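Local coordinates for protein dimethylsulfoniopropionate lyase (Roseovarius nubinhibens, PDB 4B29) that probably cleaves dimethylsulfoniopropionate, releasing dimethyl sulfide, and belongs to the metal-binding cupin family, at residues P94-R99 with S124-T129; L112-W117 with W139-D144; L164-N169 with P188-T193. All blocks are in the same frame, centred on the assembly; numbering follows the deposited sequence.

Contact 1 of 3, residues P94-R99 with S124-T129; sequences PHVEWR and SGHFLT
The imidazole of H126 is approached at its edge by the backbone of E97: E97 N lies close to the ring plane and donates to H126 NE2 over 2.9 Å, with an N-H...N angle of 159°. NE2 is therefore an acceptor here, consistent with a ring carrying no proton on that atom. V96 stands obliquely to the same ring, its CA 3.4 Å from H126 NE2, and its side chain crosses that of H126 at about a right angle. In the guanidinium of R99, an edge is filled by the carboxylate of E97. In the conformer described, R99 NE and R99 NH2 grip E97 OE2 side-on, R99 NE at 2.8 Å through the anti lone pair and R99 NH2 at 2.9 Å from above the carboxylate plane. The E97 chain reaches this place because CG stands anti to the backbone N (chi1 178°) and the rest runs extended. In the cupin fold, the bonds from E97 N to H126 NE2 and from R99 NH2 to S124 O hold the loop between helix 83-92 and helix 104-107 against the turn that joins strand 115-122 to strand 127-128, both in the larger sheet; helix 24-41 adds L28, which touches V96 and H126 alike, and W98 meets F118 edge-to-face. The R99 NH2 to S124 O bond, 3.1 Å in the same conformer, is bent (136°), and the oxygen lies off the guanidinium plane. E119 takes a second part of this charge, forming a salt bridge with R99 NH1 and a hydrogen bond with S124 OG.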
# COMPACT_ATOMS: atom_id res chain seq x y z
N PRO A 94 2.44 7.54 -12.75
CA PRO A 94 3.63 8.20 -13.36
C PRO A 94 4.14 9.40 -12.59
O PRO A 94 5.11 10.04 -13.02
CB PRO A 94 3.10 8.71 -14.73
CG PRO A 94 1.81 8.01 -14.96
CD PRO A 94 1.23 7.69 -13.58
N HIS A 95 3.52 9.69 -11.45
CA HIS A 95 3.79 10.93 -10.70
C HIS A 95 4.29 10.67 -9.30
O HIS A 95 4.68 11.62 -8.61
CB HIS A 95 2.53 11.75 -10.60
CG HIS A 95 1.99 12.15 -11.93
ND1 HIS A 95 2.69 12.99 -12.79
CD2 HIS A 95 0.84 11.82 -12.57
CE1 HIS A 95 1.99 13.15 -13.90
NE2 HIS A 95 0.86 12.47 -13.79
N VAL A 96 4.27 9.41 -8.86
CA VAL A 96 4.69 9.12 -7.48
C VAL A 96 6.11 8.69 -7.38
O VAL A 96 6.75 8.28 -8.37
CB VAL A 96 3.77 8.07 -6.80
CG1 VAL A 96 2.31 8.55 -6.74
CG2 VAL A 96 3.87 6.72 -7.51
N GLU A 97 6.65 8.75 -6.15
CA GLU A 97 7.97 8.27 -5.87
C GLU A 97 7.94 6.78 -5.49
O GLU A 97 7.74 6.41 -4.32
CB GLU A 97 8.62 9.13 -4.73
CG GLU A 97 9.99 8.59 -4.40
CD GLU A 97 10.54 9.25 -3.14
OE1 GLU A 97 10.86 10.46 -3.21
OE2 GLU A 97 10.63 8.57 -2.11
N TRP A 98 8.16 5.90 -6.48
CA TRP A 98 8.15 4.45 -6.23
C TRP A 98 9.41 4.03 -5.54
O TRP A 98 10.53 4.54 -5.84
CB TRP A 98 7.99 3.66 -7.56
CG TRP A 98 6.67 3.82 -8.15
CD1 TRP A 98 6.31 4.69 -9.15
CD2 TRP A 98 5.50 3.09 -7.80
NE1 TRP A 98 4.96 4.56 -9.41
CE2 TRP A 98 4.45 3.56 -8.60
CE3 TRP A 98 5.22 2.09 -6.82
CZ2 TRP A 98 3.13 3.09 -8.49
CZ3 TRP A 98 3.91 1.58 -6.73
CH2 TRP A 98 2.88 2.07 -7.55
N ARG A 99 9.21 3.05 -4.64
CA ARG A 99 10.24 2.45 -3.79
C ARG A 99 10.19 0.92 -3.84
O ARG A 99 9.14 0.31 -4.14
CB ARG A 99 10.05 2.92 -2.33
CG ARG A 99 9.92 4.45 -2.20
CD ARG A 99 9.63 4.91 -0.77
NE ARG A 99 9.68 6.37 -0.65
CZ ARG A 99 9.24 7.05 0.41
NH1 ARG A 99 8.77 6.41 1.46
NH2 ARG A 99 9.32 8.39 0.43
N SER A 124 7.31 11.23 5.14
CA SER A 124 7.97 11.40 3.81
C SER A 124 7.02 11.08 2.64
O SER A 124 7.44 10.53 1.60
CB SER A 124 9.30 10.66 3.70
OG SER A 124 9.29 9.41 4.26
N GLY A 125 5.77 11.44 2.84
CA GLY A 125 4.72 11.23 1.85
C GLY A 125 4.75 12.28 0.75
O GLY A 125 5.47 13.32 0.82
N HIS A 126 3.96 12.06 -0.30
CA HIS A 126 3.68 13.16 -1.22
C HIS A 126 2.86 14.26 -0.54
O HIS A 126 2.88 15.42 -1.01
CB HIS A 126 2.93 12.60 -2.44
CG HIS A 126 3.84 11.86 -3.35
ND1 HIS A 126 4.66 12.53 -4.25
CD2 HIS A 126 4.20 10.56 -3.41
CE1 HIS A 126 5.43 11.65 -4.86
NE2 HIS A 126 5.17 10.45 -4.36
N PHE A 127 2.17 13.92 0.55
CA PHE A 127 1.62 14.93 1.43
C PHE A 127 2.20 14.66 2.80
O PHE A 127 2.30 13.52 3.22
CB PHE A 127 0.10 14.80 1.48
CG PHE A 127 -0.52 15.05 0.13
CD1 PHE A 127 -0.68 14.00 -0.78
CD2 PHE A 127 -0.91 16.34 -0.23
CE1 PHE A 127 -1.22 14.26 -2.07
CE2 PHE A 127 -1.49 16.60 -1.51
CZ PHE A 127 -1.63 15.56 -2.41
N LEU A 128 2.68 15.73 3.43
CA LEU A 128 3.37 15.58 4.73
C LEU A 128 2.41 15.67 5.89
O LEU A 128 1.50 16.55 5.93
CB LEU A 128 4.46 16.69 4.88
CG LEU A 128 5.55 16.73 3.81
CD1 LEU A 128 6.60 17.84 4.18
CD2 LEU A 128 6.29 15.34 3.53
N THR A 129 2.61 14.75 6.85
CA THR A 129 1.93 14.80 8.14
C THR A 129 2.73 13.90 9.08
O THR A 129 3.43 12.97 8.64
CB THR A 129 0.47 14.32 8.08
OG1 THR A 129 -0.13 14.42 9.38
CG2 THR A 129 0.41 12.84 7.57

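Contact 2 of 3, residues L112-W117 with W139-D144; sequences LNRFGW and WGPGLD. With PO4 (phosphate ion), chain E.
R114 meets the 139-144 loop through both its backbone and its side chain. Its carbonyl oxygen R114 O accepts from G140 N at 2.9 Å, while its guanidinium turns end-on to P141 O. The two bonds to that oxygen lie in the guanidinium plane: R114 NH1 to P141 O is 2.9 Å and sits on a carbonyl lone pair, whereas R114 NH2 to P141 O is 3.0 Å and comes nearly along the C=O axis. A bend in the chain at chi3 (-65°) turns the group to this oxygen. R114 NH1 also donates to O4 of a phosphate ion at 3.0 Å, a group that Y138 and H70 bind as well and that probably came from the crystallisation liquor. R114 NH2 has a stronger partner in D110, a salt bridge, and L143 CD2 approaches the guanidinium obliquely, 3.4 Å from R114 NH2. F115 follows as the antiparallel, non-hydrogen-bonded partner of W139, with CA atoms 4.4 Å apart. Its CD2 lies over one face of the indole, offset toward the rim, 3.2 Å from W139 NE1; the ring planes are inclined at 31°. The F115 chi1 of 133° is far from any staggered value, which suggests some strain in the ring's placement. At G116 the pairing passes to Y138 through backbone hydrogen bonding. The contact thus sits where helix 109-114 gives way to strand 115-122, beside strand 133-139; F111 of that helix touches F115, W139 and L143, I198 and T200 of strand 198-205 touch W139, and the loop leads on to strand 144-149 of the smaller sheet.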
# COMPACT_ATOMS: atom_id res chain seq x y z
N LEU A 112 11.10 -7.71 -7.91
CA LEU A 112 11.45 -6.28 -8.03
C LEU A 112 10.86 -5.63 -9.28
O LEU A 112 10.49 -4.44 -9.26
CB LEU A 112 12.97 -6.07 -7.96
CG LEU A 112 13.59 -6.45 -6.60
CD1 LEU A 112 15.10 -6.35 -6.64
CD2 LEU A 112 13.05 -5.50 -5.47
N ASN A 113 10.76 -6.37 -10.39
CA ASN A 113 10.14 -5.83 -11.60
C ASN A 113 8.66 -5.59 -11.48
O ASN A 113 8.10 -4.68 -12.11
CB ASN A 113 10.35 -6.81 -12.77
CG ASN A 113 11.76 -6.78 -13.31
OD1 ASN A 113 12.50 -5.79 -13.16
ND2 ASN A 113 12.15 -7.88 -13.97
N ARG A 114 7.98 -6.44 -10.71
CA ARG A 114 6.53 -6.49 -10.78
C ARG A 114 5.87 -6.14 -9.42
O ARG A 114 4.69 -6.35 -9.23
CB ARG A 114 6.06 -7.90 -11.26
CG ARG A 114 6.64 -8.20 -12.65
CD ARG A 114 5.89 -9.36 -13.35
NE ARG A 114 6.12 -10.58 -12.58
CZ ARG A 114 5.15 -11.24 -11.94
NH1 ARG A 114 3.89 -10.79 -11.99
NH2 ARG A 114 5.44 -12.34 -11.27
N PHE A 115 6.65 -5.52 -8.56
CA PHE A 115 6.08 -4.99 -7.29
C PHE A 115 6.70 -3.62 -7.05
O PHE A 115 7.83 -3.32 -7.48
CB PHE A 115 6.40 -5.94 -6.13
CG PHE A 115 6.93 -5.24 -4.89
CD1 PHE A 115 8.30 -5.04 -4.75
CD2 PHE A 115 6.06 -4.77 -3.89
CE1 PHE A 115 8.84 -4.42 -3.61
CE2 PHE A 115 6.60 -4.11 -2.73
CZ PHE A 115 7.97 -3.96 -2.61
N GLY A 116 5.98 -2.77 -6.34
CA GLY A 116 6.64 -1.58 -5.77
C GLY A 116 5.68 -0.95 -4.76
O GLY A 116 4.55 -1.39 -4.60
N TRP A 117 6.14 0.09 -4.08
CA TRP A 117 5.27 0.77 -3.13
C TRP A 117 5.62 2.26 -3.10
O TRP A 117 6.71 2.66 -3.56
CB TRP A 117 5.44 0.19 -1.71
CG TRP A 117 6.77 0.41 -1.06
CD1 TRP A 117 7.92 -0.27 -1.29
CD2 TRP A 117 7.08 1.40 -0.06
NE1 TRP A 117 8.94 0.22 -0.48
CE2 TRP A 117 8.44 1.25 0.27
CE3 TRP A 117 6.32 2.39 0.58
CZ2 TRP A 117 9.08 2.06 1.24
CZ3 TRP A 117 6.96 3.20 1.53
CH2 TRP A 117 8.32 3.02 1.85
N TRP A 139 1.47 -5.69 -6.27
CA TRP A 139 2.20 -6.90 -6.60
C TRP A 139 1.51 -7.56 -7.79
O TRP A 139 0.30 -7.76 -7.77
CB TRP A 139 2.11 -7.91 -5.44
CG TRP A 139 2.92 -7.51 -4.25
CD1 TRP A 139 4.15 -7.98 -3.90
CD2 TRP A 139 2.53 -6.56 -3.23
NE1 TRP A 139 4.55 -7.39 -2.71
CE2 TRP A 139 3.58 -6.51 -2.29
CE3 TRP A 139 1.40 -5.76 -3.03
CZ2 TRP A 139 3.55 -5.67 -1.16
CZ3 TRP A 139 1.34 -4.95 -1.88
CH2 TRP A 139 2.43 -4.91 -0.98
N GLY A 140 2.29 -7.89 -8.82
CA GLY A 140 1.66 -8.62 -9.96
C GLY A 140 1.33 -10.06 -9.53
O GLY A 140 1.70 -10.53 -8.45
N PRO A 141 0.65 -10.80 -10.42
CA PRO A 141 0.35 -12.20 -10.10
C PRO A 141 1.57 -13.07 -9.86
O PRO A 141 2.66 -12.82 -10.36
CB PRO A 141 -0.38 -12.71 -11.37
CG PRO A 141 -0.72 -11.52 -12.17
CD PRO A 141 0.24 -10.41 -11.77
N GLY A 142 1.38 -14.15 -9.11
CA GLY A 142 2.44 -15.15 -8.95
C GLY A 142 3.65 -14.73 -8.17
O GLY A 142 4.78 -15.14 -8.47
N LEU A 143 3.43 -13.87 -7.15
CA LEU A 143 4.53 -13.43 -6.30
C LEU A 143 4.33 -13.90 -4.88
O LEU A 143 3.18 -14.00 -4.41
CB LEU A 143 4.60 -11.89 -6.33
CG LEU A 143 5.06 -11.28 -7.66
CD1 LEU A 143 5.19 -9.71 -7.46
CD2 LEU A 143 6.42 -11.86 -8.10
N ASP A 144 5.44 -14.22 -4.22
CA ASP A 144 5.39 -14.61 -2.83
C ASP A 144 6.22 -13.60 -2.04
O ASP A 144 7.44 -13.55 -2.13
CB ASP A 144 5.94 -16.03 -2.65
CG ASP A 144 5.64 -16.60 -1.29
OD1 ASP A 144 4.49 -17.06 -1.05
OD2 ASP A 144 6.57 -16.60 -0.45
P PO4 E . 1.32 -8.09 -14.43
O1 PO4 E . 1.68 -7.18 -15.63
O2 PO4 E . 0.84 -7.28 -13.23
O3 PO4 E . 0.10 -8.89 -14.80
O4 PO4 E . 2.50 -8.93 -13.96

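Contact 3 of 3, residues L164-N169 with P188-T193; sequences LFHLRN and PHAMTT. With ZN (zinc ion), chain J.
One water bridges T192 and H166, lying 2.6 Å from T192 OG1 and 2.9 Å from H166 NE2. The two side-chain atoms, H166 NE2 and T192 OG1, are themselves 3.2 Å apart, with the hydroxyl at the edge of the imidazole and in its plane; T192 OG1 also bonds to D144 OD1. Backbone evidence for the pairing is regular: strands 164-167 and 189-192 run antiparallel at 162°, L164 with T192 and H166 with A190 form hydrogen-bonded pairs, and R168 N continues the series to P188 O at 2.9 Å. F165 and M191 form an apolar patch on the face that also carries L167 and H189. M191 CG stands 3.8 Å from the F165 centroid, only 7° off the normal, a CH-pi contact. M191 SD lies obliquely at 4.0 Å from that centroid, which makes the pair a Met-aromatic contact too. At the far end R168 CG packs on P188 CB at 3.7 Å. H189 CB lies near L167 CD1, while its ring leads away from 164-169 toward the metal. H189 ND1 is bonded to A187 O, which helps fix the ring's rotation, and H189 NE2 binds zinc at 2.0 Å. H189, on a strand of the smaller sheet, joins H150 and E154, the latter on strand 153-159 of the larger sheet, in the zinc site of the cupin barrel.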
# COMPACT_ATOMS: atom_id res chain seq x y z
N LEU A 164 -3.59 -13.81 -0.82
CA LEU A 164 -3.64 -14.61 0.40
C LEU A 164 -2.69 -14.01 1.41
O LEU A 164 -1.49 -13.93 1.14
CB LEU A 164 -3.25 -16.07 0.06
CG LEU A 164 -3.37 -17.02 1.25
CD1 LEU A 164 -4.82 -17.13 1.72
CD2 LEU A 164 -2.75 -18.40 0.78
N PHE A 165 -3.26 -13.63 2.57
CA PHE A 165 -2.51 -12.96 3.65
C PHE A 165 -2.20 -13.89 4.80
O PHE A 165 -3.11 -14.55 5.32
CB PHE A 165 -3.32 -11.78 4.17
CG PHE A 165 -3.25 -10.58 3.26
CD1 PHE A 165 -3.99 -10.53 2.04
CD2 PHE A 165 -2.37 -9.54 3.59
CE1 PHE A 165 -3.91 -9.42 1.18
CE2 PHE A 165 -2.29 -8.39 2.74
CZ PHE A 165 -3.05 -8.33 1.56
N HIS A 166 -0.91 -13.94 5.16
CA HIS A 166 -0.38 -14.78 6.23
C HIS A 166 0.03 -13.91 7.41
O HIS A 166 0.58 -12.79 7.19
CB HIS A 166 0.89 -15.50 5.76
CG HIS A 166 0.72 -16.26 4.48
ND1 HIS A 166 0.05 -17.48 4.43
CD2 HIS A 166 1.12 -15.98 3.21
CE1 HIS A 166 0.05 -17.91 3.17
NE2 HIS A 166 0.70 -17.04 2.42
N LEU A 167 -0.23 -14.39 8.61
CA LEU A 167 0.20 -13.64 9.83
C LEU A 167 0.54 -14.62 10.91
O LEU A 167 -0.24 -15.53 11.18
CB LEU A 167 -0.97 -12.73 10.29
CG LEU A 167 -0.81 -11.96 11.60
CD1 LEU A 167 0.39 -10.97 11.53
CD2 LEU A 167 -2.12 -11.22 11.97
N ARG A 168 1.69 -14.46 11.57
CA ARG A 168 2.04 -15.40 12.62
C ARG A 168 0.97 -15.40 13.70
O ARG A 168 0.40 -14.35 14.06
CB ARG A 168 3.42 -15.08 13.20
CG ARG A 168 4.60 -15.43 12.22
CD ARG A 168 4.74 -16.96 11.73
NE ARG A 168 4.84 -17.86 12.85
CZ ARG A 168 5.97 -18.20 13.51
NH1 ARG A 168 7.14 -17.69 13.15
NH2 ARG A 168 5.92 -19.05 14.54
N ASN A 169 0.65 -16.60 14.20
CA ASN A 169 -0.30 -16.76 15.30
C ASN A 169 -1.72 -16.34 14.89
O ASN A 169 -2.52 -15.99 15.73
CB ASN A 169 0.20 -15.97 16.53
CG ASN A 169 -0.65 -16.20 17.78
OD1 ASN A 169 -1.02 -17.33 18.12
ND2 ASN A 169 -0.95 -15.11 18.47
N PRO A 188 5.30 -11.16 12.43
CA PRO A 188 5.64 -11.35 11.04
C PRO A 188 4.42 -11.68 10.20
O PRO A 188 3.48 -12.34 10.68
CB PRO A 188 6.60 -12.53 11.06
CG PRO A 188 7.19 -12.53 12.45
CD PRO A 188 6.07 -12.04 13.33
N HIS A 189 4.43 -11.18 8.97
CA HIS A 189 3.31 -11.42 8.04
C HIS A 189 3.88 -11.66 6.66
O HIS A 189 5.05 -11.35 6.38
CB HIS A 189 2.30 -10.23 8.10
CG HIS A 189 2.95 -8.87 8.14
ND1 HIS A 189 3.51 -8.37 9.29
CD2 HIS A 189 3.07 -7.91 7.19
CE1 HIS A 189 3.99 -7.14 9.05
NE2 HIS A 189 3.69 -6.84 7.80
N ALA A 190 3.04 -12.17 5.77
CA ALA A 190 3.49 -12.44 4.40
C ALA A 190 2.27 -12.45 3.49
O ALA A 190 1.13 -12.33 3.95
CB ALA A 190 4.22 -13.82 4.36
N MET A 191 2.49 -12.49 2.18
CA MET A 191 1.36 -12.42 1.28
C MET A 191 1.73 -13.11 -0.04
O MET A 191 2.84 -12.95 -0.51
CB MET A 191 1.06 -10.94 0.98
CG MET A 191 -0.26 -10.73 0.20
SD MET A 191 -0.35 -9.04 -0.49
CE MET A 191 0.91 -9.18 -1.75
N THR A 192 0.76 -13.82 -0.65
CA THR A 192 1.00 -14.51 -1.92
C THR A 192 -0.06 -14.07 -2.91
O THR A 192 -1.27 -14.13 -2.60
CB THR A 192 0.79 -16.02 -1.68
OG1 THR A 192 1.66 -16.43 -0.62
CG2 THR A 192 1.10 -16.82 -2.99
N THR A 193 0.36 -13.65 -4.09
CA THR A 193 -0.62 -13.46 -5.17
C THR A 193 -0.59 -14.76 -6.03
O THR A 193 0.45 -15.39 -6.24
CB THR A 193 -0.33 -12.28 -6.11
OG1 THR A 193 1.06 -12.29 -6.44
CG2 THR A 193 -0.62 -10.90 -5.41
ZN ZN J . 3.86 -4.89 7.29
O HOH W 1 1.29 -18.87 0.28

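Overall arrangement
All three contacts are partly buried, but they differ in the elements they join. Contact 3 pairs two neighbouring strands of the smaller sheet and relies on regular backbone bonding; contact 2 combines one strand pair in the larger sheet with a loop held by an arginine; contact 1 pins a loop to a turn by two bonds, each between a side chain and the backbone, and lies across the chain centre from contact 3, about 26 Å between centres. Contact 2 touches both others. R99 N of contact 1 probably bonds W117 O of contact 2 at 2.8 Å, while G140 O and T193 OG1, 2.7 Å apart, connect contact 2 to contact 3. Zinc coordination belongs to contact 3 alone.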